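Local coordinates for protein Bug27 (Bordetella pertussis, PDB 2QPQ) that probably serves as a periplasmic solute-binding protein of the Bug family, closing on its ligand like a Venus flytrap, at residues K125-C136 / K154-C165. Residues are numbered along the deposited sequence; the frame is centred on the assembly and turned at random.
Sequences KQTNTQVTYGSC and KTHMVHVPYKGC
The Tyr-133 ring carries the CA of His-159 over one face, a CH-pi contact 3.9 Å from CA to the ring centroid, while Met-157 reaches the ring obliquely, its CB 3.6 Å from Tyr-133 CD2 and its sulfur making a Met-aromatic contact. Tyr-133 CG sits between its own N and carbonyl carbon (chi1 68°), which lays the ring across the neighbouring strand; the hydroxyl goes on to Glu-147 and the carbonyl of His-143. Strands 132-135 and 158-161 run parallel as the two strands of a right-handed beta-alpha-beta crossover through helix 141-153, and strand 180-183 continues the sheet beyond 132-135. Tyr-133 uses both backbone groups on its neighbour, N to Val-158 O and O to Val-160 N, the latter nearly straight at 168°. At the start of the pair, Thr-127 CA covers one face of the His-156 imidazole, and Lys-125 O lies at the ring's edge, taking a 2.8 Å bond from His-156 ND1 that arrives from above the carbonyl plane. The Tyr-162 ring turns its edge to Gly-134 CA. Past the strands the segments are joined covalently: Cys-136 SG and Cys-165 SG form a disulfide, 2.1 Å long with a chi3 of 110°.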
ATOM      1  N   LYS A 125     -20.237  10.607 -13.568  1.00 31.22           N
ATOM      2  CA  LYS A 125     -20.649   9.693 -14.646  1.00 33.52           C
ATOM      3  C   LYS A 125     -20.257  10.175 -16.049  1.00 35.14           C
ATOM      4  O   LYS A 125     -19.718   9.390 -16.824  1.00 34.30           O
ATOM      5  CB  LYS A 125     -22.158   9.336 -14.582  1.00 34.24           C
ATOM      6  CG  LYS A 125     -22.512   7.916 -14.080  1.00 36.86           C
ATOM      7  CD  LYS A 125     -21.717   6.771 -14.766  1.00 39.75           C
ATOM      8  CE  LYS A 125     -22.197   6.505 -16.199  1.00 40.83           C
ATOM      9  NZ  LYS A 125     -21.075   6.420 -17.210  1.00 42.63           N
ATOM     10  N   GLN A 126     -20.512  11.451 -16.368  1.00 37.79           N
ATOM     11  CA  GLN A 126     -20.202  12.020 -17.719  1.00 41.01           C
ATOM     12  C   GLN A 126     -18.710  12.441 -17.913  1.00 41.08           C
ATOM     13  O   GLN A 126     -18.035  12.745 -16.924  1.00 40.69           O
ATOM     14  CB  GLN A 126     -21.167  13.182 -18.041  1.00 40.90           C
ATOM     15  CG  GLN A 126     -22.660  12.797 -17.998  1.00 42.50           C
ATOM     16  CD  GLN A 126     -23.578  13.834 -18.644  1.00 44.33           C
ATOM     17  OE1 GLN A 126     -23.349  14.262 -19.783  1.00 49.04           O
ATOM     18  NE2 GLN A 126     -24.648  14.226 -17.927  1.00 46.91           N
ATOM     19  N   THR A 127     -18.260  12.505 -19.181  1.00 41.57           N
ATOM     20  CA  THR A 127     -16.823  12.464 -19.679  1.00 42.35           C
ATOM     21  C   THR A 127     -15.787  13.598 -19.439  1.00 42.02           C
ATOM     22  O   THR A 127     -14.940  13.576 -18.524  1.00 41.91           O
ATOM     23  CB  THR A 127     -16.853  12.400 -21.185  1.00 42.74           C
ATOM     24  OG1 THR A 127     -17.992  13.153 -21.641  1.00 44.78           O
ATOM     25  CG2 THR A 127     -16.914  10.970 -21.647  1.00 43.76           C
ATOM     26  N   ASN A 128     -15.778  14.553 -20.355  1.00 41.16           N
ATOM     27  CA  ASN A 128     -15.399  15.868 -19.938  1.00 39.19           C
ATOM     28  C   ASN A 128     -16.438  15.999 -18.797  1.00 38.14           C
ATOM     29  O   ASN A 128     -17.505  15.329 -18.826  1.00 39.09           O
ATOM     30  CB  ASN A 128     -15.565  16.888 -21.074  1.00 38.11           C
ATOM     31  CG  ASN A 128     -15.033  16.361 -22.422  1.00 39.00           C
ATOM     32  OD1 ASN A 128     -13.844  16.355 -22.672  1.00 35.24           O
ATOM     33  ND2 ASN A 128     -15.942  15.910 -23.285  1.00 42.59           N
ATOM     34  N   THR A 129     -16.109  16.854 -17.848  1.00 36.93           N
ATOM     35  CA  THR A 129     -16.499  16.892 -16.379  1.00 34.93           C
ATOM     36  C   THR A 129     -15.230  17.028 -15.498  1.00 32.74           C
ATOM     37  O   THR A 129     -14.072  16.653 -15.927  1.00 31.19           O
ATOM     38  CB  THR A 129     -17.501  15.837 -15.742  1.00 35.50           C
ATOM     39  OG1 THR A 129     -16.888  14.534 -15.565  1.00 36.52           O
ATOM     40  CG2 THR A 129     -18.867  15.783 -16.458  1.00 37.80           C
ATOM     41  N   GLN A 130     -15.470  17.577 -14.286  1.00 28.94           N
ATOM     42  CA  GLN A 130     -14.423  18.162 -13.444  1.00 27.29           C
ATOM     43  C   GLN A 130     -14.381  17.680 -11.980  1.00 25.80           C
ATOM     44  O   GLN A 130     -13.974  18.428 -11.107  1.00 25.99           O
ATOM     45  CB  GLN A 130     -14.530  19.697 -13.474  1.00 27.41           C
ATOM     46  CG  GLN A 130     -14.373  20.294 -14.909  1.00 26.44           C
ATOM     47  CD  GLN A 130     -15.683  20.414 -15.659  1.00 26.46           C
ATOM     48  OE1 GLN A 130     -16.688  20.817 -15.094  1.00 25.97           O
ATOM     49  NE2 GLN A 130     -15.674  20.078 -16.940  1.00 26.78           N
ATOM     50  N   VAL A 131     -14.767  16.431 -11.721  1.00 23.65           N
ATOM     51  CA  VAL A 131     -14.595  15.839 -10.385  1.00 21.27           C
ATOM     52  C   VAL A 131     -13.153  15.313 -10.288  1.00 21.26           C
ATOM     53  O   VAL A 131     -12.788  14.344 -10.962  1.00 21.13           O
ATOM     54  CB  VAL A 131     -15.626  14.717 -10.149  1.00 21.36           C
ATOM     55  CG1 VAL A 131     -15.566  14.147  -8.698  1.00 21.02           C
ATOM     56  CG2 VAL A 131     -17.036  15.226 -10.462  1.00 19.61           C
ATOM     57  N   THR A 132     -12.333  15.985  -9.475  1.00 19.81           N
ATOM     58  CA  THR A 132     -10.931  15.624  -9.309  1.00 19.59           C
ATOM     59  C   THR A 132     -10.839  14.870  -8.006  1.00 19.30           C
ATOM     60  O   THR A 132     -11.652  15.071  -7.111  1.00 19.86           O
ATOM     61  CB  THR A 132     -10.064  16.894  -9.235  1.00 19.64           C
ATOM     62  OG1 THR A 132     -10.644  17.791  -8.262  1.00 22.04           O
ATOM     63  CG2 THR A 132     -10.049  17.597 -10.596  1.00 19.73           C
ATOM     64  N   TYR A 133      -9.864  13.975  -7.911  1.00 19.35           N
ATOM     65  CA  TYR A 133      -9.560  13.322  -6.655  1.00 17.81           C
ATOM     66  C   TYR A 133      -8.076  13.371  -6.437  1.00 17.68           C
ATOM     67  O   TYR A 133      -7.304  13.054  -7.346  1.00 18.71           O
ATOM     68  CB  TYR A 133     -10.058  11.874  -6.666  1.00 17.52           C
ATOM     69  CG  TYR A 133      -9.352  10.884  -7.602  1.00 17.93           C
ATOM     70  CD1 TYR A 133      -8.356  10.042  -7.115  1.00 19.63           C
ATOM     71  CD2 TYR A 133      -9.712  10.762  -8.934  1.00 16.10           C
ATOM     72  CE1 TYR A 133      -7.699   9.139  -7.934  1.00 20.35           C
ATOM     73  CE2 TYR A 133      -9.053   9.834  -9.793  1.00 16.28           C
ATOM     74  CZ  TYR A 133      -8.068   9.029  -9.258  1.00 18.64           C
ATOM     75  OH  TYR A 133      -7.437   8.098 -10.007  1.00 20.40           O
ATOM     76  N   GLY A 134      -7.669  13.755  -5.241  1.00 17.71           N
ATOM     77  CA  GLY A 134      -6.248  13.651  -4.876  1.00 17.28           C
ATOM     78  C   GLY A 134      -5.855  12.201  -4.595  1.00 17.52           C
ATOM     79  O   GLY A 134      -6.716  11.364  -4.327  1.00 18.00           O
ATOM     80  N   SER A 135      -4.567  11.877  -4.728  1.00 17.40           N
ATOM     81  CA  SER A 135      -4.052  10.605  -4.230  1.00 17.65           C
ATOM     82  C   SER A 135      -2.708  10.831  -3.576  1.00 18.05           C
ATOM     83  O   SER A 135      -2.182  11.918  -3.651  1.00 16.99           O
ATOM     84  CB  SER A 135      -3.906   9.564  -5.356  1.00 19.18           C
ATOM     85  OG  SER A 135      -2.709   9.800  -6.070  1.00 19.47           O
ATOM     86  N   CYS A 136      -2.153   9.763  -3.000  1.00 17.63           N
ATOM     87  CA  CYS A 136      -0.849   9.732  -2.349  1.00 19.43           C
ATOM     88  C   CYS A 136       0.314   9.719  -3.383  1.00 18.15           C
ATOM     89  O   CYS A 136       1.473   9.765  -3.000  1.00 17.77           O
ATOM     90  CB  CYS A 136      -0.801   8.483  -1.397  1.00 19.21           C
ATOM     91  SG  CYS A 136      -2.077   8.722  -0.106  1.00 29.28           S
ATOM     92  N   LYS A 154     -17.576   3.022 -14.568  1.00 30.86           N
ATOM     93  CA  LYS A 154     -17.595   3.860 -15.781  1.00 31.57           C
ATOM     94  C   LYS A 154     -17.749   5.355 -15.472  1.00 29.73           C
ATOM     95  O   LYS A 154     -18.638   6.032 -15.980  1.00 28.69           O
ATOM     96  CB  LYS A 154     -18.646   3.353 -16.781  1.00 31.95           C
ATOM     97  CG  LYS A 154     -18.382   1.904 -17.211  1.00 33.16           C
ATOM     98  CD  LYS A 154     -19.501   1.345 -18.117  1.00 35.57           C
ATOM     99  CE  LYS A 154     -20.841   1.124 -17.347  1.00 41.71           C
ATOM    100  NZ  LYS A 154     -21.653  -0.054 -17.882  1.00 41.49           N
ATOM    101  N   THR A 155     -16.851   5.873 -14.632  1.00 28.18           N
ATOM    102  CA  THR A 155     -16.900   7.268 -14.265  1.00 26.24           C
ATOM    103  C   THR A 155     -15.660   7.987 -14.818  1.00 25.21           C
ATOM    104  O   THR A 155     -14.744   7.342 -15.389  1.00 23.18           O
ATOM    105  CB  THR A 155     -17.069   7.497 -12.721  1.00 26.41           C
ATOM    106  OG1 THR A 155     -16.034   6.822 -11.980  1.00 27.22           O
ATOM    107  CG2 THR A 155     -18.454   6.994 -12.235  1.00 28.05           C
ATOM    108  N   HIS A 156     -15.646   9.312 -14.643  1.00 23.22           N
ATOM    109  CA  HIS A 156     -14.600  10.138 -15.242  1.00 23.67           C
ATOM    110  C   HIS A 156     -13.918  11.106 -14.260  1.00 22.96           C
ATOM    111  O   HIS A 156     -13.697  12.279 -14.570  1.00 22.77           O
ATOM    112  CB  HIS A 156     -15.169  10.848 -16.460  1.00 24.00           C
ATOM    113  CG  HIS A 156     -15.669   9.895 -17.496  1.00 26.11           C
ATOM    114  ND1 HIS A 156     -16.995   9.543 -17.593  1.00 28.43           N
ATOM    115  CD2 HIS A 156     -15.012   9.152 -18.418  1.00 28.13           C
ATOM    116  CE1 HIS A 156     -17.141   8.642 -18.551  1.00 28.52           C
ATOM    117  NE2 HIS A 156     -15.952   8.391 -19.067  1.00 30.52           N
ATOM    118  N   MET A 157     -13.596  10.603 -13.066  1.00 22.07           N
ATOM    119  CA  MET A 157     -12.890  11.407 -12.073  1.00 21.59           C
ATOM    120  C   MET A 157     -11.481  11.657 -12.583  1.00 20.56           C
ATOM    121  O   MET A 157     -10.887  10.764 -13.194  1.00 19.61           O
ATOM    122  CB  MET A 157     -12.781  10.687 -10.730  1.00 21.40           C
ATOM    123  CG  MET A 157     -14.122  10.328 -10.104  1.00 22.99           C
ATOM    124  SD  MET A 157     -13.826   9.470  -8.544  1.00 24.72           S
ATOM    125  CE  MET A 157     -12.802   8.092  -9.039  1.00 25.51           C
ATOM    126  N   VAL A 158     -10.957  12.847 -12.287  1.00 19.56           N
ATOM    127  CA  VAL A 158      -9.645  13.266 -12.757  1.00 19.32           C
ATOM    128  C   VAL A 158      -8.630  13.214 -11.613  1.00 18.60           C
ATOM    129  O   VAL A 158      -8.803  13.876 -10.592  1.00 17.23           O
ATOM    130  CB  VAL A 158      -9.691  14.695 -13.337  1.00 19.80           C
ATOM    131  CG1 VAL A 158      -8.227  15.229 -13.630  1.00 20.06           C
ATOM    132  CG2 VAL A 158     -10.568  14.719 -14.587  1.00 20.61           C
ATOM    133  N   HIS A 159      -7.564  12.445 -11.814  1.00 17.17           N
ATOM    134  CA  HIS A 159      -6.569  12.224 -10.754  1.00 17.75           C
ATOM    135  C   HIS A 159      -5.648  13.421 -10.608  1.00 17.12           C
ATOM    136  O   HIS A 159      -5.084  13.943 -11.602  1.00 18.11           O
ATOM    137  CB  HIS A 159      -5.778  10.952 -11.069  1.00 17.91           C
ATOM    138  CG  HIS A 159      -4.547  10.758 -10.243  1.00 18.27           C
ATOM    139  ND1 HIS A 159      -4.554  10.707  -8.863  1.00 20.85           N
ATOM    140  CD2 HIS A 159      -3.260  10.565 -10.617  1.00 16.50           C
ATOM    141  CE1 HIS A 159      -3.321  10.486  -8.424  1.00 15.89           C
ATOM    142  NE2 HIS A 159      -2.524  10.399  -9.470  1.00 19.70           N
ATOM    143  N   VAL A 160      -5.494  13.866  -9.368  1.00 17.52           N
ATOM    144  CA  VAL A 160      -4.534  14.910  -9.079  1.00 17.58           C
ATOM    145  C   VAL A 160      -3.560  14.318  -8.038  1.00 17.52           C
ATOM    146  O   VAL A 160      -3.965  13.989  -6.901  1.00 18.06           O
ATOM    147  CB  VAL A 160      -5.246  16.202  -8.548  1.00 17.84           C
ATOM    148  CG1 VAL A 160      -4.190  17.247  -8.106  1.00 16.46           C
ATOM    149  CG2 VAL A 160      -6.277  16.807  -9.600  1.00 16.36           C
ATOM    150  N   PRO A 161      -2.289  14.103  -8.431  1.00 17.36           N
ATOM    151  CA  PRO A 161      -1.398  13.433  -7.510  1.00 16.92           C
ATOM    152  C   PRO A 161      -0.811  14.393  -6.484  1.00 17.33           C
ATOM    153  O   PRO A 161      -0.557  15.559  -6.803  1.00 15.81           O
ATOM    154  CB  PRO A 161      -0.296  12.890  -8.422  1.00 15.97           C
ATOM    155  CG  PRO A 161      -0.219  13.952  -9.541  1.00 17.39           C
ATOM    156  CD  PRO A 161      -1.644  14.380  -9.738  1.00 16.40           C
ATOM    157  N   TYR A 162      -0.560  13.863  -5.287  1.00 16.75           N
ATOM    158  CA  TYR A 162       0.191  14.570  -4.256  1.00 16.50           C
ATOM    159  C   TYR A 162       1.456  13.803  -3.888  1.00 16.96           C
ATOM    160  O   TYR A 162       1.562  12.603  -4.108  1.00 16.48           O
ATOM    161  CB  TYR A 162      -0.683  14.753  -2.989  1.00 16.46           C
ATOM    162  CG  TYR A 162      -1.769  15.804  -3.222  1.00 16.56           C
ATOM    163  CD1 TYR A 162      -1.601  17.096  -2.792  1.00 15.78           C
ATOM    164  CD2 TYR A 162      -2.941  15.484  -3.919  1.00 17.63           C
ATOM    165  CE1 TYR A 162      -2.592  18.068  -3.010  1.00 16.72           C
ATOM    166  CE2 TYR A 162      -3.937  16.458  -4.162  1.00 19.09           C
ATOM    167  CZ  TYR A 162      -3.733  17.737  -3.712  1.00 16.72           C
ATOM    168  OH  TYR A 162      -4.664  18.706  -3.964  1.00 18.90           O
ATOM    169  N   LYS A 163       2.385  14.492  -3.255  1.00 18.24           N
ATOM    170  CA  LYS A 163       3.616  13.865  -2.822  1.00 19.70           C
ATOM    171  C   LYS A 163       3.367  13.197  -1.447  1.00 19.96           C
ATOM    172  O   LYS A 163       3.767  13.706  -0.407  1.00 20.50           O
ATOM    173  CB  LYS A 163       4.707  14.923  -2.797  1.00 20.15           C
ATOM    174  CG  LYS A 163       6.083  14.367  -2.809  1.00 25.50           C
ATOM    175  CD  LYS A 163       7.114  15.525  -2.898  1.00 29.49           C
ATOM    176  CE  LYS A 163       8.410  15.167  -2.203  1.00 35.79           C
ATOM    177  NZ  LYS A 163       8.948  13.808  -2.501  1.00 36.83           N
ATOM    178  N   GLY A 164       2.653  12.074  -1.466  1.00 20.51           N
ATOM    179  CA  GLY A 164       2.320  11.340  -0.264  1.00 19.01           C
ATOM    180  C   GLY A 164       0.949  11.698   0.290  1.00 19.32           C
ATOM    181  O   GLY A 164       0.279  12.641  -0.171  1.00 18.24           O
ATOM    182  N   CYS A 165       0.545  10.965   1.313  1.00 19.39           N
ATOM    183  CA  CYS A 165      -0.782  11.121   1.872  1.00 20.94           C
ATOM    184  C   CYS A 165      -0.931  12.399   2.689  1.00 19.90           C
ATOM    185  O   CYS A 165      -2.032  12.947   2.773  1.00 19.37           O
ATOM    186  CB  CYS A 165      -1.206   9.903   2.709  1.00 21.96           C
ATOM    187  SG  CYS A 165      -1.336   8.307   1.810  1.00 27.01           S
TER
HETATM  188  O   HOH W   1     -13.231  14.029 -16.733  1.00 24.05           O
HETATM  189  O   HOH W   2     -15.203  14.207 -13.681  1.00 23.81           O